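Local structure of putative NADH-flavin reductase (Lactobacillus casei ATCC 334, 3H2S) at residues Leu48-Pro52 against Leu53-Glu57; Leu81-Asp84 against Phe85-Leu89; His88-Ser91 against Leu92-Ser96. The protein binds NADPH in a Rossmann-type fold and is probably an oxidoreductase, possibly a flavin reductase that uses NADH or NADPH. One frame throughout, in Å; residues are numbered along the deposited sequence.

Contact 1. Residues Leu48-Pro52 against Leu53-Glu57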
ATOM      1  N   LEU A  48      -1.071  21.561 -10.814  1.00 13.71           N
ATOM      2  CA  LEU A  48      -1.594  21.428  -9.453  1.00 12.22           C
ATOM      3  C   LEU A  48      -0.452  21.314  -8.444  1.00 14.41           C
ATOM      4  O   LEU A  48       0.347  20.375  -8.507  1.00 11.35           O
ATOM      5  CB  LEU A  48      -2.512  20.207  -9.351  1.00 13.80           C
ATOM      6  CG  LEU A  48      -2.961  19.853  -7.930  1.00 11.61           C
ATOM      7  CD1 LEU A  48      -3.889  20.944  -7.358  1.00 14.81           C
ATOM      8  CD2 LEU A  48      -3.651  18.485  -7.951  1.00 12.91           C
ATOM      9  N   VAL A  49      -0.304  22.335  -7.602  1.00 14.59           N
ATOM     10  CA  VAL A  49       0.804  22.379  -6.646  1.00 13.38           C
ATOM     11  C   VAL A  49       0.360  21.748  -5.339  1.00 15.50           C
ATOM     12  O   VAL A  49      -0.323  22.385  -4.526  1.00 13.27           O
ATOM     13  CB  VAL A  49       1.304  23.831  -6.372  1.00 14.97           C
ATOM     14  CG1 VAL A  49       2.484  23.816  -5.395  1.00 14.60           C
ATOM     15  CG2 VAL A  49       1.719  24.514  -7.663  1.00 13.34           C
ATOM     16  N   LYS A  50       0.691  20.469  -5.179  1.00 13.17           N
ATOM     17  CA  LYS A  50       0.204  19.692  -4.062  1.00 16.43           C
ATOM     18  C   LYS A  50       1.124  18.502  -3.838  1.00 16.56           C
ATOM     19  O   LYS A  50       1.664  17.931  -4.787  1.00 14.21           O
ATOM     20  CB  LYS A  50      -1.219  19.205  -4.344  1.00 18.47           C
ATOM     21  CG  LYS A  50      -1.896  18.563  -3.144  1.00 25.75           C
ATOM     22  CD  LYS A  50      -3.288  18.079  -3.512  1.00 23.12           C
ATOM     23  CE  LYS A  50      -4.326  19.087  -3.142  1.00 19.58           C
ATOM     24  NZ  LYS A  50      -5.617  18.439  -2.743  1.00 23.85           N
ATOM     25  N   GLU A  51       1.349  18.174  -2.575  1.00 16.35           N
ATOM     26  CA  GLU A  51       2.052  16.939  -2.219  1.00 16.89           C
ATOM     27  C   GLU A  51       1.298  15.717  -2.749  1.00 12.82           C
ATOM     28  O   GLU A  51       0.086  15.605  -2.584  1.00 12.43           O
ATOM     29  CB  GLU A  51       2.192  16.847  -0.698  1.00 18.98           C
ATOM     30  CG  GLU A  51       3.040  17.944  -0.094  1.00 25.28           C
ATOM     31  CD  GLU A  51       3.056  17.891   1.427  1.00 33.57           C
ATOM     32  OE1 GLU A  51       2.250  17.129   2.012  1.00 46.79           O
ATOM     33  OE2 GLU A  51       3.875  18.612   2.041  1.00 50.58           O
ATOM     34  N   PRO A  52       2.005  14.811  -3.432  1.00 11.49           N
ATOM     35  CA  PRO A  52       1.311  13.660  -4.010  1.00  9.62           C
ATOM     36  C   PRO A  52       0.533  12.865  -2.967  1.00 10.28           C
ATOM     37  O   PRO A  52      -0.556  12.398  -3.261  1.00  9.02           O
ATOM     38  CB  PRO A  52       2.449  12.814  -4.586  1.00 11.76           C
ATOM     39  CG  PRO A  52       3.501  13.821  -4.937  1.00 14.71           C
ATOM     40  CD  PRO A  52       3.398  14.919  -3.894  1.00  9.96           C
ATOM     41  N   LEU A  53       1.037  12.790  -1.737  1.00 10.68           N
ATOM     42  CA  LEU A  53       0.404  11.947  -0.718  1.00 12.73           C
ATOM     43  C   LEU A  53      -0.855  12.613  -0.165  1.00 14.13           C
ATOM     44  O   LEU A  53      -1.545  12.069   0.697  1.00 14.03           O
ATOM     45  CB  LEU A  53       1.386  11.641   0.422  1.00 14.04           C
ATOM     46  CG  LEU A  53       2.077  10.277   0.505  1.00 19.69           C
ATOM     47  CD1 LEU A  53       1.929   9.408  -0.711  1.00 16.01           C
ATOM     48  CD2 LEU A  53       3.517  10.399   0.934  1.00 16.23           C
ATOM     49  N   VAL A  54      -1.151  13.804  -0.661  1.00 11.98           N
ATOM     50  CA  VAL A  54      -2.298  14.562  -0.168  1.00 14.42           C
ATOM     51  C   VAL A  54      -3.325  14.791  -1.276  1.00 12.17           C
ATOM     52  O   VAL A  54      -4.415  15.305  -1.021  1.00 13.19           O
ATOM     53  CB  VAL A  54      -1.827  15.885   0.472  1.00 13.58           C
ATOM     54  CG1 VAL A  54      -2.751  17.039   0.156  1.00 24.62           C
ATOM     55  CG2 VAL A  54      -1.622  15.677   1.972  1.00 19.43           C
ATOM     56  N   LEU A  55      -3.036  14.264  -2.465  1.00 10.36           N
ATOM     57  CA  LEU A  55      -4.023  14.211  -3.537  1.00  9.98           C
ATOM     58  C   LEU A  55      -5.310  13.506  -3.106  1.00 13.17           C
ATOM     59  O   LEU A  55      -5.272  12.541  -2.341  1.00 10.75           O
ATOM     60  CB  LEU A  55      -3.454  13.528  -4.773  1.00 11.85           C
ATOM     61  CG  LEU A  55      -2.360  14.266  -5.546  1.00 15.92           C
ATOM     62  CD1 LEU A  55      -1.733  13.318  -6.572  1.00 17.91           C
ATOM     63  CD2 LEU A  55      -2.929  15.512  -6.228  1.00 11.72           C
ATOM     64  N   THR A  56      -6.450  14.054  -3.526  1.00 14.04           N
ATOM     65  CA  THR A  56      -7.759  13.512  -3.139  1.00 14.21           C
ATOM     66  C   THR A  56      -8.462  12.911  -4.343  1.00 16.61           C
ATOM     67  O   THR A  56      -8.071  13.153  -5.485  1.00 15.38           O
ATOM     68  CB  THR A  56      -8.671  14.618  -2.570  1.00 15.57           C
ATOM     69  OG1 THR A  56      -8.916  15.592  -3.591  1.00 15.27           O
ATOM     70  CG2 THR A  56      -8.005  15.291  -1.376  1.00 17.03           C
ATOM     71  N   GLU A  57      -9.561  12.207  -4.093  1.00 17.90           N
ATOM     72  CA  GLU A  57     -10.357  11.667  -5.183  1.00 24.86           C
ATOM     73  C   GLU A  57     -10.853  12.784  -6.091  1.00 22.27           C
ATOM     74  O   GLU A  57     -10.741  12.684  -7.311  1.00 24.13           O
ATOM     75  CB  GLU A  57     -11.536  10.856  -4.648  1.00 25.11           C
ATOM     76  CG  GLU A  57     -11.232   9.386  -4.507  1.00 32.38           C
ATOM     77  CD  GLU A  57     -12.491   8.547  -4.358  1.00 42.56           C
ATOM     78  OE1 GLU A  57     -13.595   9.061  -4.662  1.00 39.32           O
ATOM     79  OE2 GLU A  57     -12.371   7.379  -3.930  1.00 46.28           O
TER

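Contact 2. Residues Leu81-Asp84 against Phe85-Leu89. With NDP (NADPH dihydro-nicotinamide-adenine-dinucleotide phosphate), chain C.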
ATOM      1  N   LEU A  81       9.000   6.020  -0.248  1.00  8.81           N
ATOM      2  CA  LEU A  81       8.072   6.848  -1.025  1.00  6.96           C
ATOM      3  C   LEU A  81       7.644   6.237  -2.348  1.00  7.35           C
ATOM      4  O   LEU A  81       6.522   6.477  -2.810  1.00  7.70           O
ATOM      5  CB  LEU A  81       8.637   8.244  -1.243  1.00  8.91           C
ATOM      6  CG  LEU A  81       8.749   9.158  -0.023  1.00 11.35           C
ATOM      7  CD1 LEU A  81       9.421  10.474  -0.413  1.00  9.68           C
ATOM      8  CD2 LEU A  81       7.375   9.417   0.586  1.00 14.70           C
ATOM      9  N   HIS A  82       8.524   5.467  -2.985  1.00  8.63           N
ATOM     10  CA  HIS A  82       8.130   4.734  -4.180  1.00  8.15           C
ATOM     11  C   HIS A  82       6.861   3.931  -3.914  1.00  8.39           C
ATOM     12  O   HIS A  82       5.932   3.907  -4.733  1.00 11.24           O
ATOM     13  CB  HIS A  82       9.243   3.793  -4.627  1.00  8.05           C
ATOM     14  CG  HIS A  82      10.328   4.474  -5.400  1.00 10.46           C
ATOM     15  ND1 HIS A  82      11.618   4.590  -4.929  1.00 15.76           N
ATOM     16  CD2 HIS A  82      10.312   5.074  -6.613  1.00  8.23           C
ATOM     17  CE1 HIS A  82      12.373   5.138  -5.868  1.00  9.75           C
ATOM     18  NE2 HIS A  82      11.599   5.463  -6.889  1.00 11.57           N
ATOM     19  N   LEU A  83       6.860   3.228  -2.789  1.00  5.94           N
ATOM     20  CA  LEU A  83       5.705   2.458  -2.367  1.00  6.07           C
ATOM     21  C   LEU A  83       4.509   3.329  -1.945  1.00  7.78           C
ATOM     22  O   LEU A  83       3.396   3.150  -2.451  1.00  6.97           O
ATOM     23  CB  LEU A  83       6.096   1.492  -1.253  1.00  5.86           C
ATOM     24  CG  LEU A  83       5.023   0.539  -0.711  1.00  6.97           C
ATOM     25  CD1 LEU A  83       4.403  -0.324  -1.839  1.00  9.60           C
ATOM     26  CD2 LEU A  83       5.624  -0.335   0.376  1.00  6.74           C
ATOM     27  N   ASP A  84       4.748   4.280  -1.044  1.00  5.32           N
ATOM     28  CA  ASP A  84       3.680   5.131  -0.508  1.00  5.97           C
ATOM     29  C   ASP A  84       2.951   5.933  -1.588  1.00  6.63           C
ATOM     30  O   ASP A  84       1.731   6.068  -1.541  1.00  6.32           O
ATOM     31  CB  ASP A  84       4.231   6.077   0.574  1.00  7.22           C
ATOM     32  CG  ASP A  84       4.553   5.354   1.882  1.00 10.55           C
ATOM     33  OD1 ASP A  84       4.124   4.188   2.080  1.00 11.01           O
ATOM     34  OD2 ASP A  84       5.274   5.949   2.708  1.00 11.75           O
ATOM     35  N   PHE A  85       3.682   6.515  -2.535  1.00  8.10           N
ATOM     36  CA  PHE A  85       3.001   7.258  -3.608  1.00  7.08           C
ATOM     37  C   PHE A  85       2.046   6.312  -4.359  1.00  7.56           C
ATOM     38  O   PHE A  85       0.959   6.716  -4.769  1.00  7.32           O
ATOM     39  CB  PHE A  85       4.009   7.822  -4.606  1.00  5.79           C
ATOM     40  CG  PHE A  85       4.961   8.842  -4.027  1.00  8.80           C
ATOM     41  CD1 PHE A  85       4.492   9.887  -3.237  1.00  9.71           C
ATOM     42  CD2 PHE A  85       6.272   8.891  -4.474  1.00  8.83           C
ATOM     43  CE1 PHE A  85       5.321  10.931  -2.867  1.00 12.88           C
ATOM     44  CE2 PHE A  85       7.114   9.943  -4.088  1.00  9.93           C
ATOM     45  CZ  PHE A  85       6.639  10.930  -3.250  1.00 12.86           C
ATOM     46  N   ALA A  86       2.521   5.101  -4.674  1.00  7.04           N
ATOM     47  CA  ALA A  86       1.716   4.161  -5.444  1.00  6.00           C
ATOM     48  C   ALA A  86       0.482   3.687  -4.680  1.00  8.00           C
ATOM     49  O   ALA A  86      -0.605   3.576  -5.265  1.00  7.97           O
ATOM     50  CB  ALA A  86       2.569   2.965  -5.902  1.00  8.40           C
ATOM     51  N   THR A  87       0.662   3.300  -3.414  1.00  7.23           N
ATOM     52  CA  THR A  87      -0.477   2.834  -2.617  1.00  6.83           C
ATOM     53  C   THR A  87      -1.504   3.951  -2.506  1.00  7.51           C
ATOM     54  O   THR A  87      -2.707   3.697  -2.510  1.00  6.89           O
ATOM     55  CB  THR A  87      -0.063   2.372  -1.197  1.00  8.82           C
ATOM     56  OG1 THR A  87       0.455   3.490  -0.453  1.00  8.62           O
ATOM     57  CG2 THR A  87       1.003   1.238  -1.250  1.00  6.08           C
ATOM     58  N   HIS A  88      -1.034   5.190  -2.358  1.00  7.35           N
ATOM     59  CA  HIS A  88      -1.960   6.311  -2.245  1.00  4.64           C
ATOM     60  C   HIS A  88      -2.732   6.489  -3.549  1.00  6.20           C
ATOM     61  O   HIS A  88      -3.956   6.686  -3.541  1.00  7.91           O
ATOM     62  CB  HIS A  88      -1.225   7.613  -1.889  1.00  5.12           C
ATOM     63  CG  HIS A  88      -2.150   8.763  -1.637  1.00  8.33           C
ATOM     64  ND1 HIS A  88      -3.132   8.715  -0.671  1.00 11.33           N
ATOM     65  CD2 HIS A  88      -2.379   9.895  -2.349  1.00  8.52           C
ATOM     66  CE1 HIS A  88      -3.857   9.821  -0.729  1.00 10.45           C
ATOM     67  NE2 HIS A  88      -3.444  10.535  -1.760  1.00  9.65           N
ATOM     68  N   LEU A  89      -2.009   6.499  -4.666  1.00  6.54           N
ATOM     69  CA  LEU A  89      -2.668   6.635  -5.979  1.00  8.90           C
ATOM     70  C   LEU A  89      -3.724   5.554  -6.229  1.00  6.90           C
ATOM     71  O   LEU A  89      -4.844   5.845  -6.665  1.00  8.13           O
ATOM     72  CB  LEU A  89      -1.633   6.633  -7.112  1.00  8.93           C
ATOM     73  CG  LEU A  89      -2.226   6.857  -8.514  1.00  7.39           C
ATOM     74  CD1 LEU A  89      -3.196   8.052  -8.559  1.00  8.82           C
ATOM     75  CD2 LEU A  89      -1.131   7.006  -9.572  1.00 11.66           C
TER
HETATM   76  PA  NDP C 301      13.498  12.474 -11.321  1.00 15.04           P
HETATM   77  O1A NDP C 301      14.595  12.300 -10.232  1.00 12.73           O
HETATM   78  O2A NDP C 301      13.827  13.276 -12.534  1.00  9.47           O
HETATM   79  O5B NDP C 301      12.406  13.277 -10.305  1.00 29.10           O
HETATM   80  C5B NDP C 301      11.120  12.610 -10.386  1.00 25.25           C
HETATM   81  C4B NDP C 301       9.988  13.544  -9.807  1.00 12.08           C
HETATM   82  O4B NDP C 301       9.845  13.259  -8.430  1.00 10.89           O
HETATM   83  C3B NDP C 301      10.358  15.065  -9.872  1.00 14.19           C
HETATM   84  O3B NDP C 301       9.299  15.688 -10.530  1.00 15.92           O
HETATM   85  C2B NDP C 301      10.407  15.464  -8.340  1.00 13.50           C
HETATM   86  O2B NDP C 301      10.043  16.760  -8.018  1.00 15.08           O
HETATM   87  C1B NDP C 301       9.393  14.414  -7.788  1.00 11.85           C
HETATM   88  N9A NDP C 301       9.595  14.206  -6.345  1.00 13.22           N
HETATM   89  C8A NDP C 301      10.753  13.614  -5.778  1.00 16.22           C
HETATM   90  N7A NDP C 301      10.685  13.508  -4.449  1.00 16.77           N
HETATM   91  C5A NDP C 301       9.412  14.023  -4.126  1.00 17.08           C
HETATM   92  C6A NDP C 301       8.778  14.138  -2.877  1.00 14.64           C
HETATM   93  N6A NDP C 301       9.458  13.752  -1.761  1.00 19.27           N
HETATM   94  N1A NDP C 301       7.639  14.915  -2.790  1.00 15.62           N
HETATM   95  C2A NDP C 301       7.033  15.245  -3.970  1.00 10.46           C
HETATM   96  N3A NDP C 301       7.451  15.007  -5.250  1.00 17.66           N
HETATM   97  C4A NDP C 301       8.711  14.454  -5.287  1.00 16.10           C
HETATM   98  O3  NDP C 301      13.332  10.956 -11.717  1.00 13.94           O
HETATM   99  PN  NDP C 301      13.386  10.014 -13.037  1.00 12.69           P
HETATM  100  O1N NDP C 301      12.543  10.680 -14.141  1.00  9.79           O
HETATM  101  O2N NDP C 301      14.847   9.951 -13.363  1.00 13.11           O
HETATM  102  O5D NDP C 301      12.711   8.555 -12.750  1.00 14.73           O
HETATM  103  C5D NDP C 301      11.327   8.293 -13.000  1.00 12.53           C
HETATM  104  C4D NDP C 301      11.074   6.814 -12.655  1.00  9.36           C
HETATM  105  O4D NDP C 301      12.071   6.084 -13.349  1.00 12.34           O
HETATM  106  C3D NDP C 301      11.144   6.397 -11.156  1.00 11.45           C
HETATM  107  O3D NDP C 301      10.237   5.388 -10.901  1.00 11.90           O
HETATM  108  C2D NDP C 301      12.642   5.928 -11.055  1.00 15.02           C
HETATM  109  O2D NDP C 301      12.808   4.961 -10.049  1.00 14.55           O
HETATM  110  C1D NDP C 301      12.742   5.226 -12.457  1.00  9.92           C
HETATM  111  N1N NDP C 301      14.129   4.919 -12.799  1.00 14.14           N
HETATM  112  C2N NDP C 301      14.476   3.505 -12.864  1.00 13.62           C
HETATM  113  C3N NDP C 301      15.974   3.220 -12.986  1.00 15.60           C
HETATM  114  C7N NDP C 301      16.191   1.830 -13.560  1.00 22.49           C
HETATM  115  O7N NDP C 301      15.486   0.903 -13.185  1.00 27.19           O
HETATM  116  N7N NDP C 301      17.293   1.608 -14.372  1.00 28.15           N
HETATM  117  C4N NDP C 301      16.881   4.276 -13.583  1.00 14.22           C
HETATM  118  C5N NDP C 301      16.535   5.689 -13.190  1.00 14.98           C
HETATM  119  C6N NDP C 301      15.093   6.008 -12.867  1.00 14.77           C
HETATM  120  P2B NDP C 301      11.089  17.990  -8.237  1.00 18.35           P
HETATM  121  O1X NDP C 301      11.257  18.242  -9.780  1.00 18.31           O
HETATM  122  O2X NDP C 301      10.350  19.283  -7.729  1.00 16.22           O
HETATM  123  O3X NDP C 301      12.405  17.742  -7.583  1.00 21.30           O
HETATM  124  O   HOH W   1       1.801   2.878   1.942  1.00  7.03           O

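Contact 3. Residues His88-Ser91 against Leu92-Ser96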
ATOM      1  N   HIS A  88      -1.034   5.190  -2.358  1.00  7.35           N
ATOM      2  CA  HIS A  88      -1.960   6.311  -2.245  1.00  4.64           C
ATOM      3  C   HIS A  88      -2.732   6.489  -3.549  1.00  6.20           C
ATOM      4  O   HIS A  88      -3.956   6.686  -3.541  1.00  7.91           O
ATOM      5  CB  HIS A  88      -1.225   7.613  -1.889  1.00  5.12           C
ATOM      6  CG  HIS A  88      -2.150   8.763  -1.637  1.00  8.33           C
ATOM      7  ND1 HIS A  88      -3.132   8.715  -0.671  1.00 11.33           N
ATOM      8  CD2 HIS A  88      -2.379   9.895  -2.349  1.00  8.52           C
ATOM      9  CE1 HIS A  88      -3.857   9.821  -0.729  1.00 10.45           C
ATOM     10  NE2 HIS A  88      -3.444  10.535  -1.760  1.00  9.65           N
ATOM     11  N   LEU A  89      -2.009   6.499  -4.666  1.00  6.54           N
ATOM     12  CA  LEU A  89      -2.668   6.635  -5.979  1.00  8.90           C
ATOM     13  C   LEU A  89      -3.724   5.554  -6.229  1.00  6.90           C
ATOM     14  O   LEU A  89      -4.844   5.845  -6.665  1.00  8.13           O
ATOM     15  CB  LEU A  89      -1.633   6.633  -7.112  1.00  8.93           C
ATOM     16  CG  LEU A  89      -2.226   6.857  -8.514  1.00  7.39           C
ATOM     17  CD1 LEU A  89      -3.196   8.052  -8.559  1.00  8.82           C
ATOM     18  CD2 LEU A  89      -1.131   7.006  -9.572  1.00 11.66           C
ATOM     19  N   VAL A  90      -3.345   4.296  -6.013  1.00  6.73           N
ATOM     20  CA  VAL A  90      -4.292   3.186  -6.122  1.00  6.27           C
ATOM     21  C   VAL A  90      -5.547   3.405  -5.268  1.00  5.59           C
ATOM     22  O   VAL A  90      -6.674   3.159  -5.719  1.00  5.68           O
ATOM     23  CB  VAL A  90      -3.624   1.820  -5.796  1.00  6.43           C
ATOM     24  CG1 VAL A  90      -4.687   0.715  -5.636  1.00  7.10           C
ATOM     25  CG2 VAL A  90      -2.638   1.441  -6.918  1.00  7.44           C
ATOM     26  N   SER A  91      -5.374   3.959  -4.076  1.00  7.12           N
ATOM     27  CA  SER A  91      -6.509   4.148  -3.182  1.00  7.69           C
ATOM     28  C   SER A  91      -7.511   5.154  -3.736  1.00  9.49           C
ATOM     29  O   SER A  91      -8.688   5.126  -3.374  1.00  9.11           O
ATOM     30  CB  SER A  91      -6.040   4.575  -1.792  1.00  8.06           C
ATOM     31  OG  SER A  91      -5.749   5.965  -1.747  1.00 12.20           O
ATOM     32  N   LEU A  92      -7.054   6.007  -4.656  1.00  6.43           N
ATOM     33  CA  LEU A  92      -7.922   7.028  -5.257  1.00  8.67           C
ATOM     34  C   LEU A  92      -8.605   6.494  -6.510  1.00  9.88           C
ATOM     35  O   LEU A  92      -9.427   7.179  -7.111  1.00 10.40           O
ATOM     36  CB  LEU A  92      -7.107   8.274  -5.632  1.00 10.53           C
ATOM     37  CG  LEU A  92      -6.248   8.905  -4.537  1.00 12.62           C
ATOM     38  CD1 LEU A  92      -5.449  10.078  -5.096  1.00 10.87           C
ATOM     39  CD2 LEU A  92      -7.158   9.365  -3.389  1.00 19.48           C
ATOM     40  N   LEU A  93      -8.183   5.321  -6.969  1.00 10.00           N
ATOM     41  CA  LEU A  93      -8.702   4.790  -8.221  1.00 11.18           C
ATOM     42  C   LEU A  93      -9.707   3.653  -8.059  1.00 12.23           C
ATOM     43  O   LEU A  93     -10.099   3.028  -9.040  1.00 12.24           O
ATOM     44  CB  LEU A  93      -7.551   4.362  -9.123  1.00 13.15           C
ATOM     45  CG  LEU A  93      -6.496   5.447  -9.337  1.00 19.39           C
ATOM     46  CD1 LEU A  93      -5.420   4.917 -10.233  1.00 14.65           C
ATOM     47  CD2 LEU A  93      -7.143   6.700  -9.925  1.00 12.92           C
ATOM     48  N   ARG A  94     -10.164   3.418  -6.834  1.00 12.23           N
ATOM     49  CA  ARG A  94     -11.116   2.344  -6.587  1.00 13.14           C
ATOM     50  C   ARG A  94     -12.447   2.640  -7.279  1.00 17.90           C
ATOM     51  O   ARG A  94     -12.936   3.757  -7.233  1.00 17.97           O
ATOM     52  CB  ARG A  94     -11.324   2.165  -5.082  1.00  9.19           C
ATOM     53  CG  ARG A  94     -10.005   1.906  -4.342  1.00 11.25           C
ATOM     54  CD  ARG A  94      -9.436   0.538  -4.707  1.00  9.40           C
ATOM     55  NE  ARG A  94      -8.285   0.218  -3.859  1.00  8.30           N
ATOM     56  CZ  ARG A  94      -7.517  -0.851  -4.003  1.00  8.97           C
ATOM     57  NH1 ARG A  94      -7.752  -1.702  -4.996  1.00 11.06           N
ATOM     58  NH2 ARG A  94      -6.474  -1.029  -3.198  1.00  9.35           N
ATOM     59  N   ASN A  95     -12.988   1.648  -7.973  1.00 23.39           N
ATOM     60  CA  ASN A  95     -14.206   1.837  -8.768  1.00 31.95           C
ATOM     61  C   ASN A  95     -14.150   3.016  -9.755  1.00 30.90           C
ATOM     62  O   ASN A  95     -15.094   3.799  -9.855  1.00 33.51           O
ATOM     63  CB  ASN A  95     -15.422   1.976  -7.853  1.00 32.25           C
ATOM     64  CG  ASN A  95     -15.650   0.740  -6.999  1.00 42.75           C
ATOM     65  OD1 ASN A  95     -15.566  -0.395  -7.490  1.00 44.74           O
ATOM     66  ND2 ASN A  95     -15.884   0.954  -5.701  1.00 46.97           N
ATOM     67  N   SER A  96     -13.033   3.148 -10.459  1.00 29.15           N
ATOM     68  CA  SER A  96     -12.898   4.154 -11.513  1.00 26.74           C
ATOM     69  C   SER A  96     -12.266   3.509 -12.739  1.00 24.14           C
ATOM     70  O   SER A  96     -11.507   2.544 -12.623  1.00 24.59           O
ATOM     71  CB  SER A  96     -12.034   5.322 -11.026  1.00 29.82           C
ATOM     72  OG  SER A  96     -11.608   6.152 -12.098  1.00 31.76           O
TER
HETATM   73  O   HOH W   2     -11.029   5.428  -4.687  1.00 26.07           O

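Contact 1. Residues Leu48-Pro52 against Leu53-Glu57
Leu-48 meets Leu-55 just beyond the end of strand 46-49, where the chain turns toward helix 57-60. The two side chains slide past each other in opposite directions, and Leu-48 CD2 lies 3.5 Å from Leu-55 CD2. Strand 46-49 is an edge strand of the Rossmann-type sheet within this chain. Its backbone pairs with strand 26-31.

Lys-50 comes next. Its CG is anti to the backbone N (chi1 -171°), which carries its methylenes across Val-54. The two side chains cross at about a right angle, with Lys-50 CG 3.7 Å from Val-54 CG1. Further out, Lys-50 CD reaches 3.8 Å from Leu-55 CD2. The chain then bends at its last two torsions, and NZ forms a salt bridge with Asp-59. The same carboxylate accepts a hydrogen bond from the backbone N of Thr-56, the residue at the N-cap of the next helix.

Glu-51 contributes its backbone. Glu-51 O accepts a hydrogen bond from Val-54 N at 2.9 Å, and the donor stands well above the carbonyl plane.

Pro-52 begins the 3-10 turn. Pro-52 O accepts a hydrogen bond from Leu-55 N at 3.2 Å, again from above the carbonyl plane. Leu-55 CG lies 3.5 Å from Pro-52 O. The proline ring belongs to the NADPH pocket and also rests on Phe-85 and Leu-70.

The lysine therefore works in two ways. Its methylenes pack on Val-54 and Leu-55, and its charge is probably neutralised by Asp-59, which ties the strand end to the start of helix 57-60.

Contact 2. Residues Leu81-Asp84 against Phe85-Leu89
Leu-81 and Phe-85, one helical turn apart, form a CH-pi contact. Leu-81 CB lies over one face of the Phe-85 ring, 4.1 Å from its centroid and 28° off the normal. Phe-85 CG is anti to its carbonyl carbon (chi1 -64°), which lays the ring back along the helix against Leu-81. A smaller apolar contact joins Leu-83 CD1 to Thr-87 CG2 at 3.8 Å.

Backbone bonds of the alpha-helix run from Phe-85 N to Leu-81 O, from Thr-87 N to Leu-83 O and from His-88 N to Asp-84 O.

One water bridges two side chains. It donates to Asp-84 OD1 at 2.7 Å and accepts from Thr-87 OG1 at 2.8 Å. Asp-84 OD1 also makes a salt bridge with Arg-94 of the second subunit.

Leu-81, His-82 and Phe-85 line the NADPH pocket. Leu-81 CD1 is 3.5 Å from NADPH N6A, and the ring edge of Phe-85 meets the adenine, with Phe-85 CZ 3.9 Å from NADPH C6A. His-82 NE2 gives a weak hydrogen bond to O2D of the nicotinamide ribose at 3.4 Å.

Helix 80-91, which links strands 65-68 and 99-103 in a beta-alpha-beta unit, thus offers the adenine an apolar border, while its buried aspartate is probably stabilised by the arginine across the dimer interface.

Contact 3. Residues His88-Ser91 against Leu92-Ser96
A methyl of Val-90 lies over one face of the Arg-94 guanidinium. Val-90 CG1 sits 3.5 Å above the guanidinium plane, offset toward its rim, and the same methyl is 3.5 Å from Arg-94 NH2. The arginine chain is bent at its second torsion (chi2 -69°), which folds the flat group back over the valine. Arg-94 NE forms a salt bridge with Asp-84 of the second subunit. Replacing the arginine with an alanine would probably leave that aspartate without its charged mate and take away the flat group that packs on Val-90 CG1.

Leu-92 leans against His-88 obliquely. Its CG stands 4.2 Å above one face of the imidazole plane, toward the rim, while Leu-92 CD1 is 3.9 Å from His-88 NE2. That nitrogen is hydrogen-bonded to Leu-55 O.

Here the chain passes from helix 80-91 of the Rossmann-type fold to a type II beta turn, Leu-93 to Ser-96, before strand 99-103. The spacing of the backbone bonds shortens. Leu-92 N binds Leu-89 O at 3.0 Å, and Leu-93 N binds Val-90 O at 2.9 Å, both from well above the carbonyl plane. Ser-91 OG turns back on its own helix and donates to His-88 O at 2.6 Å, an oxygen that also takes a weak bond from Leu-92 N.

Leu-93 crosses Leu-89, with Leu-93 CD1 4.1 Å from Leu-89 CG. Leu-93 touches Ala-100 and Leu-89 touches Phe-102 of strand 99-103.

From the N terminus, contact 1 comes first and closes the short turn between strand 46-49 and helix 57-60. Contact 2 follows within helix 80-91, and contact 3 closes the exit from that helix toward strand 99-103. Contact 1 lies wholly before the other two and none nests; contact 3 starts on the last two residues of contact 2, His-88 and Leu-89. His-88 also links back to contact 1, because its NE2 is 2.8 Å from Leu-55 O, a probable hydrogen bond. Leu-53 packs against the same helix, and Leu-92 touches Leu-55. Together the contacts tie an edge strand to helix 80-91 beside the NADPH pocket. Contacts 2 and 3 both touch the second subunit.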